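PDB 6SRN: TetR family transcriptional regulator from Streptomyces coelicolor, which probably binds DNA as a TetR-type transcription factor and binds a furan-carboxylic acid hormone that controls antibiotic production. Local coordinates for residues A[81-84]-A[85-89]; A[106-109]-A[110-114]; A[61-64]-A[65-69]; A[187-191]-A[192-196]. One frame throughout, in Å; residues are numbered along the deposited sequence.

Contact 1: A[81-84]-A[85-89]; sequences VEEH and YARWP. With LUB (4-(Hydroxymethyl)-2-propylfuran-3-carboxylic acid), chain B.
His84 lays its CE1 over one face of the Tyr85 ring, 3.3 Å from Tyr85 CZ and displaced toward the rim. The two side chains run side by side, but their ring planes are 45° apart. The imidazole is also held in its own plane. His84 ND1 donates to Val81 O at 2.8 Å, almost straight (171°), and meets that oxygen on a lone pair. This bond fixes the rotation of the ring and turns NE2 toward the ligand, where LUB C12 lies near the ring plane. On the same side of the phenol ring as the imidazole, Val81 CG1 touches Tyr85 CE2 at 3.6 Å. The Tyr85 OH donates to LUB O10 at 2.6 Å, and Gln130 NE2 is a further partner of this hydroxyl.

Alongside, Glu83 and Arg87 cross at about a right angle. Arg87 approaches side-on, with NE 3.0 Å and NH2 3.1 Å from the same oxygen, Glu83 OE2. A bend at chi3 (58°) folds the guanidinium back toward the glutamate. Its NH1 makes a salt bridge to Asp120. Trp88 sends NE1 to His84 O, a weak bond at 3.0 Å with the oxygen at the edge of the indole. The indole also packs on Trp147 and on helix 102-119.

The segments span the junction of helix 73-86 and helix 88-96. A helix leading from the DNA-binding region to a buried effector is characteristic of TetR-family regulators, and here His84 and Tyr85 line the hormone pocket.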
loop_
_atom_site.group_PDB
_atom_site.type_symbol
_atom_site.label_atom_id
_atom_site.label_comp_id
_atom_site.label_asym_id
_atom_site.label_seq_id
_atom_site.Cartn_x
_atom_site.Cartn_y
_atom_site.Cartn_z
ATOM N N VAL A 81 -11.132 -6.358 -11.974
ATOM C CA VAL A 81 -11.069 -5.359 -10.892
ATOM C C VAL A 81 -12.466 -4.977 -10.403
ATOM O O VAL A 81 -12.744 -4.917 -9.212
ATOM C CB VAL A 81 -10.275 -4.115 -11.336
ATOM C CG1 VAL A 81 -10.319 -3.042 -10.275
ATOM C CG2 VAL A 81 -8.853 -4.493 -11.619
ATOM N N GLU A 82 -13.374 -4.740 -11.331
ATOM C CA GLU A 82 -14.752 -4.382 -10.929
ATOM C C GLU A 82 -15.369 -5.490 -10.078
ATOM O O GLU A 82 -16.061 -5.232 -9.081
ATOM C CB GLU A 82 -15.650 -4.117 -12.140
ATOM C CG GLU A 82 -15.398 -2.852 -12.866
ATOM C CD GLU A 82 -16.372 -2.784 -14.046
ATOM O OE1 GLU A 82 -16.808 -3.816 -14.630
ATOM O OE2 GLU A 82 -16.763 -1.693 -14.330
ATOM N N GLU A 83 -15.145 -6.746 -10.435
ATOM C CA GLU A 83 -15.754 -7.827 -9.714
ATOM C C GLU A 83 -15.208 -7.909 -8.298
ATOM O O GLU A 83 -15.948 -8.201 -7.362
ATOM C CB GLU A 83 -15.515 -9.135 -10.472
ATOM C CG GLU A 83 -15.828 -10.381 -9.694
ATOM C CD GLU A 83 -17.207 -10.375 -9.110
ATOM O OE1 GLU A 83 -18.119 -9.812 -9.747
ATOM O OE2 GLU A 83 -17.376 -10.967 -8.012
ATOM N N HIS A 84 -13.911 -7.675 -8.143
ATOM C CA HIS A 84 -13.310 -7.820 -6.799
ATOM C C HIS A 84 -13.813 -6.725 -5.857
ATOM O O HIS A 84 -13.713 -6.884 -4.641
ATOM C CB HIS A 84 -11.777 -7.959 -6.924
ATOM C CG HIS A 84 -10.940 -6.788 -6.493
ATOM N ND1 HIS A 84 -10.916 -5.574 -7.152
ATOM C CD2 HIS A 84 -10.016 -6.684 -5.521
ATOM C CE1 HIS A 84 -10.045 -4.771 -6.583
ATOM N NE2 HIS A 84 -9.465 -5.429 -5.599
ATOM N N TYR A 85 -14.402 -5.661 -6.390
ATOM C CA TYR A 85 -15.143 -4.665 -5.580
ATOM C C TYR A 85 -16.631 -4.943 -5.437
ATOM O O TYR A 85 -17.211 -4.803 -4.325
ATOM C CB TYR A 85 -14.965 -3.254 -6.121
ATOM C CG TYR A 85 -13.593 -2.717 -6.082
ATOM C CD1 TYR A 85 -12.833 -2.675 -4.902
ATOM C CD2 TYR A 85 -13.016 -2.186 -7.239
ATOM C CE1 TYR A 85 -11.550 -2.167 -4.900
ATOM C CE2 TYR A 85 -11.742 -1.664 -7.224
ATOM C CZ TYR A 85 -10.999 -1.628 -6.053
ATOM O OH TYR A 85 -9.710 -1.134 -6.098
ATOM N N ALA A 86 -17.278 -5.340 -6.525
ATOM C CA ALA A 86 -18.734 -5.384 -6.572
ATOM C C ALA A 86 -19.317 -6.467 -5.710
ATOM O O ALA A 86 -20.507 -6.414 -5.371
ATOM C CB ALA A 86 -19.206 -5.560 -8.004
ATOM N N ARG A 87 -18.534 -7.470 -5.376
ATOM C CA ARG A 87 -18.969 -8.529 -4.517
ATOM C C ARG A 87 -19.286 -8.180 -3.031
ATOM O O ARG A 87 -19.990 -8.886 -2.354
ATOM C CB ARG A 87 -17.972 -9.678 -4.634
ATOM C CG ARG A 87 -16.534 -9.360 -4.240
ATOM C CD ARG A 87 -15.684 -10.618 -4.284
ATOM N NE ARG A 87 -15.681 -11.251 -5.592
ATOM C CZ ARG A 87 -15.040 -12.383 -5.847
ATOM N NH1 ARG A 87 -14.304 -12.942 -4.889
ATOM N NH2 ARG A 87 -15.116 -12.922 -7.037
ATOM N N TRP A 88 -18.814 -7.048 -2.571
ATOM C CA TRP A 88 -18.781 -6.754 -1.134
ATOM C C TRP A 88 -20.062 -6.205 -0.509
ATOM O O TRP A 88 -20.390 -6.548 0.618
ATOM C CB TRP A 88 -17.512 -5.925 -0.805
ATOM C CG TRP A 88 -16.326 -6.794 -1.001
ATOM C CD1 TRP A 88 -15.462 -6.774 -2.048
ATOM C CD2 TRP A 88 -15.901 -7.862 -0.152
ATOM N NE1 TRP A 88 -14.516 -7.772 -1.922
ATOM C CE2 TRP A 88 -14.760 -8.468 -0.768
ATOM C CE3 TRP A 88 -16.374 -8.386 1.054
ATOM C CZ2 TRP A 88 -14.130 -9.572 -0.234
ATOM C CZ3 TRP A 88 -15.734 -9.472 1.599
ATOM C CH2 TRP A 88 -14.589 -10.043 0.964
ATOM N N PRO A 89 -20.821 -5.385 -1.251
ATOM C CA PRO A 89 -22.128 -4.961 -0.717
ATOM C C PRO A 89 -23.031 -6.122 -0.275
ATOM O O PRO A 89 -23.622 -6.045 0.805
ATOM C CB PRO A 89 -22.733 -4.160 -1.884
ATOM C CG PRO A 89 -21.514 -3.573 -2.553
ATOM C CD PRO A 89 -20.484 -4.667 -2.498
HETATM C C2 LUB B . -8.026 -2.674 -0.788
HETATM C C4 LUB B . -7.119 -2.827 -2.828
HETATM C C5 LUB B . -6.491 -3.706 -2.041
HETATM C C6 LUB B . -8.616 -2.204 0.478
HETATM O O11 LUB B . -9.891 -0.680 -1.768
HETATM C C9 LUB B . -8.967 -1.066 -2.529
HETATM O O10 LUB B . -8.786 -0.546 -3.689
HETATM C C3 LUB B . -8.033 -2.090 -2.102
HETATM C C12 LUB B . -6.868 -2.823 -4.329
HETATM O O13 LUB B . -6.557 -1.474 -4.748
HETATM O O1 LUB B . -6.938 -3.551 -0.718
HETATM C C7 LUB B . -9.634 -3.258 0.932
HETATM C C8 LUB B . -10.353 -2.854 2.195
#

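Contact 2: A[106-109]-A[110-114]; sequences VEEM and LHRAA
Glu108 reaches along the helix to two side chains, one for each carboxylate oxygen. Glu108 OE1 takes a hydrogen bond from His111 ND1 at 2.8 Å. The oxygen lies near the imidazole plane, but the nitrogen meets it on the syn side, 31° out of the carboxylate plane. Glu108 OE2 accepts from Arg112 NE at 3.0 Å on its anti lone pair, and the hydrogen bond of this salt bridge is nearly straight (168°). The carboxylate stands almost perpendicular to both the ring and the guanidinium. A bend at chi2 of Glu108 (57°) swings the carboxylate forward along the helix, while Arg112 stays extended from CG to NE. Two grips on separate oxygens should limit rotation of the carboxylate. Arg112 NH1 makes a second salt bridge, to Glu94, and so ties the group to helix 88-96.

The spacing is that of i to i+3 and i to i+4 pairs on one face of an alpha helix, here helix 102-119 of the TetR C-terminal domain. Backbone bonds keep the same pitch, as from Ala113 N to Met109 O at 2.9 Å.

Apolar contacts occupy the other side. Val106 CG1 lies a loose 4.2 Å from Leu110 CD1. Leu110 is a ligand-pocket residue and also packs on Phe181 and Trp201. Met109, bent at chi2 and chi3, sits among Met92, Trp147 and Leu150, which belong to the neighbouring helices 88-96 and 145-161.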
loop_
_atom_site.group_PDB
_atom_site.type_symbol
_atom_site.label_atom_id
_atom_site.label_comp_id
_atom_site.label_asym_id
_atom_site.label_seq_id
_atom_site.Cartn_x
_atom_site.Cartn_y
_atom_site.Cartn_z
ATOM N N VAL A 106 -18.305 -3.788 10.369
ATOM C CA VAL A 106 -17.033 -3.313 9.763
ATOM C C VAL A 106 -15.912 -4.322 10.043
ATOM O O VAL A 106 -15.161 -4.721 9.135
ATOM C CB VAL A 106 -16.637 -1.950 10.309
ATOM C CG1 VAL A 106 -15.312 -1.480 9.737
ATOM C CG2 VAL A 106 -17.699 -0.894 10.010
ATOM N N GLU A 107 -15.778 -4.786 11.290
ATOM C CA GLU A 107 -14.779 -5.763 11.640
ATOM C C GLU A 107 -14.893 -7.033 10.799
ATOM O O GLU A 107 -13.873 -7.534 10.284
ATOM C CB GLU A 107 -14.883 -6.167 13.094
ATOM C CG GLU A 107 -14.393 -5.186 14.098
ATOM C CD GLU A 107 -14.489 -5.891 15.436
ATOM O OE1 GLU A 107 -13.642 -6.822 15.694
ATOM O OE2 GLU A 107 -15.468 -5.609 16.127
ATOM N N GLU A 108 -16.114 -7.567 10.674
ATOM C CA GLU A 108 -16.286 -8.836 9.988
ATOM C C GLU A 108 -16.057 -8.663 8.477
ATOM O O GLU A 108 -15.535 -9.579 7.808
ATOM C CB GLU A 108 -17.642 -9.460 10.276
ATOM C CG GLU A 108 -17.876 -10.791 9.592
ATOM C CD GLU A 108 -16.874 -11.905 9.863
ATOM O OE1 GLU A 108 -16.081 -11.824 10.832
ATOM O OE2 GLU A 108 -16.921 -12.882 9.077
ATOM N N MET A 109 -16.443 -7.525 7.917
ATOM C CA MET A 109 -16.126 -7.277 6.502
ATOM C C MET A 109 -14.636 -7.339 6.234
ATOM O O MET A 109 -14.181 -7.934 5.249
ATOM C CB MET A 109 -16.682 -5.923 6.076
ATOM C CG MET A 109 -18.191 -5.952 5.947
ATOM S SD MET A 109 -18.743 -6.837 4.510
ATOM C CE MET A 109 -18.262 -5.694 3.215
ATOM N N LEU A 110 -13.849 -6.715 7.108
ATOM C CA LEU A 110 -12.397 -6.676 6.902
ATOM C C LEU A 110 -11.767 -8.067 7.184
ATOM O O LEU A 110 -10.822 -8.480 6.515
ATOM C CB LEU A 110 -11.730 -5.538 7.707
ATOM C CG LEU A 110 -12.183 -4.149 7.226
ATOM C CD1 LEU A 110 -11.694 -3.114 8.240
ATOM C CD2 LEU A 110 -11.639 -3.819 5.836
ATOM N N HIS A 111 -12.304 -8.796 8.138
ATOM C CA HIS A 111 -11.919 -10.206 8.335
ATOM C C HIS A 111 -12.132 -10.990 7.055
ATOM O O HIS A 111 -11.232 -11.699 6.581
ATOM C CB HIS A 111 -12.811 -10.753 9.460
ATOM C CG HIS A 111 -12.580 -12.177 9.826
ATOM N ND1 HIS A 111 -13.530 -12.896 10.531
ATOM C CD2 HIS A 111 -11.607 -13.053 9.511
ATOM C CE1 HIS A 111 -13.077 -14.138 10.722
ATOM N NE2 HIS A 111 -11.899 -14.251 10.128
ATOM N N ARG A 112 -13.316 -10.871 6.469
ATOM C CA ARG A 112 -13.610 -11.579 5.257
ATOM C C ARG A 112 -12.716 -11.116 4.084
ATOM O O ARG A 112 -12.279 -11.927 3.271
ATOM C CB ARG A 112 -15.104 -11.408 4.921
ATOM C CG ARG A 112 -15.996 -12.251 5.792
ATOM C CD ARG A 112 -17.448 -12.186 5.389
ATOM N NE ARG A 112 -18.257 -12.796 6.443
ATOM C CZ ARG A 112 -19.528 -13.144 6.326
ATOM N NH1 ARG A 112 -20.181 -12.948 5.191
ATOM N NH2 ARG A 112 -20.145 -13.697 7.379
ATOM N N ALA A 113 -12.442 -9.814 3.997
ATOM C CA ALA A 113 -11.524 -9.326 2.966
ATOM C C ALA A 113 -10.177 -9.938 3.128
ATOM O O ALA A 113 -9.533 -10.259 2.112
ATOM C CB ALA A 113 -11.413 -7.826 3.038
ATOM N N ALA A 114 -9.656 -10.039 4.355
ATOM C CA ALA A 114 -8.323 -10.608 4.550
ATOM C C ALA A 114 -8.230 -12.058 4.095
ATOM O O ALA A 114 -7.279 -12.447 3.380
ATOM C CB ALA A 114 -7.915 -10.472 6.013
#

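Contact 3: A[61-64]-A[65-69]; sequences MTKG and AVYFH
Met61 CG and Thr62 OG1 both sit between backbone N and carbonyl carbon, with chi1 of 64° and 61°. For Thr62 this turns OG1 toward the first turn of the helix, where it accepts a hydrogen bond from Ala65 N at 3.1 Å. For Met61 it sends the chain beneath that turn. Met61 CG presses on Val66 CG2 at 3.5 Å, tighter than usual van der Waals contact, and the two side chains cross at about a right angle. A further bend at chi3 (-70°) brings Met61 CE to Ala65 CB at 3.6 Å.

Thr62 is the N-cap of helix 63-69. Its side chain satisfies an amide that has no earlier helical carbonyl to bind, and its own carbonyl O starts the regular pattern by accepting from Val66 N at 3.1 Å. The helix lies in the predicted helix-turn-helix, as its second helix, which in TetR proteins is the recognition helix that enters the DNA major groove. Helix 52-59 comes before it, and Val66 packs on Val52 and Ala56 there. Met61 and Val66 both touch Ile34 of helix 31-49.

On another side of the helix, Lys63 and Tyr67 lie alongside each other and point the same way. The lysine's aliphatic chain does the touching, with Lys63 CE 3.2 Å from Tyr67 OH. The phenol ring rests obliquely near Lys63 O, whose backbone bond from Tyr67 N is 2.9 Å long.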
loop_
_atom_site.group_PDB
_atom_site.type_symbol
_atom_site.label_atom_id
_atom_site.label_comp_id
_atom_site.label_asym_id
_atom_site.label_seq_id
_atom_site.Cartn_x
_atom_site.Cartn_y
_atom_site.Cartn_z
ATOM N N MET A 61 -11.532 -22.500 -24.336
ATOM C CA MET A 61 -12.274 -21.985 -25.480
ATOM C C MET A 61 -11.348 -21.248 -26.451
ATOM O O MET A 61 -10.168 -21.071 -26.176
ATOM C CB MET A 61 -13.500 -21.221 -24.960
ATOM C CG MET A 61 -13.216 -19.991 -24.153
ATOM S SD MET A 61 -14.589 -19.508 -23.081
ATOM C CE MET A 61 -15.742 -18.952 -24.359
ATOM N N THR A 62 -11.833 -20.932 -27.656
ATOM C CA THR A 62 -11.028 -20.162 -28.618
ATOM C C THR A 62 -10.938 -18.704 -28.184
ATOM O O THR A 62 -11.804 -18.213 -27.457
ATOM C CB THR A 62 -11.649 -20.157 -30.032
ATOM O OG1 THR A 62 -12.942 -19.541 -29.971
ATOM C CG2 THR A 62 -11.737 -21.592 -30.593
ATOM N N LYS A 63 -9.912 -18.010 -28.652
ATOM C CA LYS A 63 -9.790 -16.566 -28.369
ATOM C C LYS A 63 -11.027 -15.819 -28.859
ATOM O O LYS A 63 -11.515 -14.916 -28.166
ATOM C CB LYS A 63 -8.552 -15.926 -29.004
ATOM C CG LYS A 63 -7.207 -16.234 -28.357
ATOM C CD LYS A 63 -6.058 -15.467 -29.037
ATOM C CE LYS A 63 -6.036 -13.970 -28.707
ATOM N NZ LYS A 63 -4.892 -13.203 -29.301
ATOM N N GLY A 64 -11.482 -16.130 -30.073
ATOM C CA GLY A 64 -12.678 -15.459 -30.631
ATOM C C GLY A 64 -13.905 -15.623 -29.760
ATOM O O GLY A 64 -14.665 -14.679 -29.538
ATOM N N ALA A 65 -14.075 -16.806 -29.192
ATOM C CA ALA A 65 -15.165 -16.999 -28.236
ATOM C C ALA A 65 -15.003 -16.183 -26.925
ATOM O O ALA A 65 -15.956 -15.618 -26.374
ATOM C CB ALA A 65 -15.330 -18.484 -27.953
ATOM N N VAL A 66 -13.772 -16.107 -26.390
ATOM C CA VAL A 66 -13.523 -15.240 -25.255
ATOM C C VAL A 66 -13.801 -13.756 -25.542
ATOM O O VAL A 66 -14.358 -13.035 -24.703
ATOM C CB VAL A 66 -12.087 -15.390 -24.712
ATOM C CG1 VAL A 66 -11.772 -14.414 -23.587
ATOM C CG2 VAL A 66 -11.830 -16.787 -24.212
ATOM N N TYR A 67 -13.396 -13.300 -26.724
ATOM C CA TYR A 67 -13.584 -11.900 -27.097
ATOM C C TYR A 67 -15.059 -11.512 -27.191
ATOM O O TYR A 67 -15.392 -10.329 -27.042
ATOM C CB TYR A 67 -12.865 -11.595 -28.417
ATOM C CG TYR A 67 -11.348 -11.432 -28.353
ATOM C CD1 TYR A 67 -10.724 -10.733 -27.322
ATOM C CD2 TYR A 67 -10.551 -11.971 -29.339
ATOM C CE1 TYR A 67 -9.345 -10.565 -27.296
ATOM C CE2 TYR A 67 -9.158 -11.813 -29.325
ATOM C CZ TYR A 67 -8.571 -11.126 -28.284
ATOM O OH TYR A 67 -7.190 -10.970 -28.283
ATOM N N PHE A 68 -15.941 -12.481 -27.406
ATOM C CA PHE A 68 -17.376 -12.197 -27.339
ATOM C C PHE A 68 -17.752 -11.651 -25.961
ATOM O O PHE A 68 -18.483 -10.682 -25.857
ATOM C CB PHE A 68 -18.214 -13.409 -27.637
ATOM C CG PHE A 68 -19.687 -13.201 -27.407
ATOM C CD1 PHE A 68 -20.419 -12.345 -28.229
ATOM C CD2 PHE A 68 -20.353 -13.885 -26.395
ATOM C CE1 PHE A 68 -21.786 -12.184 -28.052
ATOM C CE2 PHE A 68 -21.713 -13.720 -26.205
ATOM C CZ PHE A 68 -22.439 -12.871 -27.039
ATOM N N HIS A 69 -17.228 -12.266 -24.915
ATOM C CA HIS A 69 -17.498 -11.798 -23.549
ATOM C C HIS A 69 -16.691 -10.567 -23.163
ATOM O O HIS A 69 -17.226 -9.650 -22.501
ATOM C CB HIS A 69 -17.169 -12.912 -22.598
ATOM C CG HIS A 69 -18.008 -14.141 -22.764
ATOM N ND1 HIS A 69 -19.216 -14.295 -22.116
ATOM C CD2 HIS A 69 -17.805 -15.293 -23.456
ATOM C CE1 HIS A 69 -19.730 -15.475 -22.426
ATOM N NE2 HIS A 69 -18.890 -16.109 -23.217
#

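Contact 4: A[187-191]-A[192-196]; sequences VSDNL and HQRAD
Ser188 OG donates to Asp196 OD1 at 2.7 Å and so ties the last turns of helix 170-192 to the residue just before helix 197-212. Ser188 O takes two backbone donors, His192 N and Arg194 N, each 2.9 Å away and on opposite faces of the carbonyl plane. Arg194 lies flat against Asp189. Asp189 CB lies under the centre of the Arg194 guanidinium face, and Asp189 OD2 is 3.4 Å from Arg194 NH1. That oxygen lies well out of the guanidinium plane, so the salt bridge is one of charge alone.

The next shell sets these groups. Gln193, with positive phi (54°), is the first to leave the helix, and a type I' turn from His192 to Ala195 brings Arg194 back over Asp189. Gln193 OE1 is linked by one water to Asp189 O and by another to Leu191 O. Leu191 CB packs over one face of the His192 ring as a CH-pi contact. Further out, Gln185 holds Arg194 NH2, Arg200 pairs with Asp196, and Tyr144 of the second subunit bonds to Asn190.

NE and NH2 of Arg194 have other partners, and no N-H points at Asp189, so the arginine probably stabilises the carboxylate by electrostatics.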
loop_
_atom_site.group_PDB
_atom_site.type_symbol
_atom_site.label_atom_id
_atom_site.label_comp_id
_atom_site.label_asym_id
_atom_site.label_seq_id
_atom_site.Cartn_x
_atom_site.Cartn_y
_atom_site.Cartn_z
ATOM N N VAL A 187 1.803 -5.218 2.198
ATOM C CA VAL A 187 3.044 -5.657 2.774
ATOM C C VAL A 187 3.095 -7.182 2.855
ATOM O O VAL A 187 4.119 -7.789 2.556
ATOM C CB VAL A 187 3.272 -5.034 4.189
ATOM C CG1 VAL A 187 4.421 -5.715 4.943
ATOM C CG2 VAL A 187 3.442 -3.515 4.135
ATOM N N SER A 188 2.005 -7.776 3.307
ATOM C CA SER A 188 1.912 -9.216 3.406
ATOM C C SER A 188 2.099 -9.893 2.050
ATOM O O SER A 188 2.805 -10.898 1.945
ATOM C CB SER A 188 0.577 -9.607 4.040
ATOM O OG SER A 188 0.462 -11.015 4.225
ATOM N N ASP A 189 1.528 -9.336 0.991
ATOM C CA ASP A 189 1.710 -9.867 -0.330
ATOM C C ASP A 189 3.174 -9.744 -0.749
ATOM O O ASP A 189 3.778 -10.702 -1.218
ATOM C CB ASP A 189 0.822 -9.089 -1.328
ATOM C CG ASP A 189 1.306 -9.173 -2.791
ATOM O OD1 ASP A 189 2.197 -8.406 -3.283
ATOM O OD2 ASP A 189 0.774 -10.009 -3.438
ATOM N N ASN A 190 3.729 -8.544 -0.616
ATOM C CA ASN A 190 5.051 -8.270 -1.153
ATOM C C ASN A 190 6.094 -9.150 -0.488
ATOM O O ASN A 190 6.991 -9.673 -1.187
ATOM C CB ASN A 190 5.466 -6.819 -0.920
ATOM C CG ASN A 190 4.777 -5.802 -1.829
ATOM O OD1 ASN A 190 5.188 -4.650 -1.802
ATOM N ND2 ASN A 190 3.802 -6.183 -2.633
ATOM N N LEU A 191 6.023 -9.255 0.849
ATOM C CA LEU A 191 7.033 -9.975 1.585
ATOM C C LEU A 191 6.794 -11.456 1.696
ATOM O O LEU A 191 7.753 -12.230 1.652
ATOM C CB LEU A 191 7.195 -9.397 2.992
ATOM C CG LEU A 191 7.644 -7.918 3.070
ATOM C CD1 LEU A 191 7.782 -7.519 4.545
ATOM C CD2 LEU A 191 8.929 -7.686 2.301
ATOM N N HIS A 192 5.521 -11.843 1.824
ATOM C CA HIS A 192 5.175 -13.203 2.214
ATOM C C HIS A 192 4.074 -13.854 1.421
ATOM O O HIS A 192 3.559 -14.918 1.829
ATOM C CB HIS A 192 4.820 -13.231 3.710
ATOM C CG HIS A 192 5.890 -12.674 4.594
ATOM N ND1 HIS A 192 7.157 -13.214 4.671
ATOM C CD2 HIS A 192 5.890 -11.607 5.423
ATOM C CE1 HIS A 192 7.901 -12.496 5.493
ATOM N NE2 HIS A 192 7.156 -11.518 5.965
ATOM N N GLN A 193 3.714 -13.285 0.283
ATOM C CA GLN A 193 2.679 -13.826 -0.579
ATOM C C GLN A 193 1.338 -14.057 0.180
ATOM O O GLN A 193 0.617 -15.034 -0.047
ATOM C CB GLN A 193 3.134 -15.132 -1.269
ATOM C CG GLN A 193 4.326 -14.955 -2.201
ATOM C CD GLN A 193 5.628 -14.573 -1.497
ATOM O OE1 GLN A 193 6.156 -13.476 -1.714
ATOM N NE2 GLN A 193 6.164 -15.482 -0.648
ATOM N N ARG A 194 1.089 -13.154 1.129
ATOM C CA ARG A 194 -0.080 -13.126 1.983
ATOM C C ARG A 194 -0.234 -14.313 2.932
ATOM O O ARG A 194 -1.255 -14.456 3.595
ATOM C CB ARG A 194 -1.368 -12.895 1.172
ATOM C CG ARG A 194 -1.449 -11.566 0.439
ATOM C CD ARG A 194 -2.829 -11.274 -0.062
ATOM N NE ARG A 194 -2.860 -9.998 -0.800
ATOM C CZ ARG A 194 -2.691 -9.892 -2.124
ATOM N NH1 ARG A 194 -2.462 -10.942 -2.867
ATOM N NH2 ARG A 194 -2.727 -8.698 -2.710
ATOM N N ALA A 195 0.823 -15.082 3.124
ATOM C CA ALA A 195 0.729 -16.289 3.954
ATOM C C ALA A 195 0.401 -15.928 5.432
ATOM O O ALA A 195 -0.285 -16.663 6.123
ATOM C CB ALA A 195 2.021 -17.061 3.893
ATOM N N ASP A 196 0.916 -14.793 5.881
ATOM C CA ASP A 196 0.800 -14.336 7.258
ATOM C C ASP A 196 -0.271 -13.240 7.401
ATOM O O ASP A 196 -0.353 -12.576 8.430
ATOM C CB ASP A 196 2.130 -13.756 7.787
ATOM C CG ASP A 196 2.560 -12.452 7.094
ATOM O OD1 ASP A 196 2.159 -12.240 5.920
ATOM O OD2 ASP A 196 3.398 -11.694 7.675
HETATM O O HOH W 1 5.426 -11.480 -3.371
HETATM O O HOH W 2 8.611 -12.289 -0.989
#

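In the fold
Contacts 1 and 2 are partly buried and line the hormone pocket; contacts 3 and 4 lie at the surface. Contacts 1 and 2 touch directly, as Trp88 packs on Met109 and Ala113. Each pairs a glutamate with an arginine four residues on, but only contact 1 bonds the ligand. Contact 3 stands apart in the predicted DNA-binding part, its centre about 35 Å from that of contact 2. It relies on a helix cap and apolar packing, with no salt bridge. Contact 4 lies at the end of a helix, whereas contact 3 lies at the start of another. It uses a turn and waters, and it alone of the four meets the second subunit. Helix 73-86, which follows helix 63-69, leads from contact 3 to contact 1.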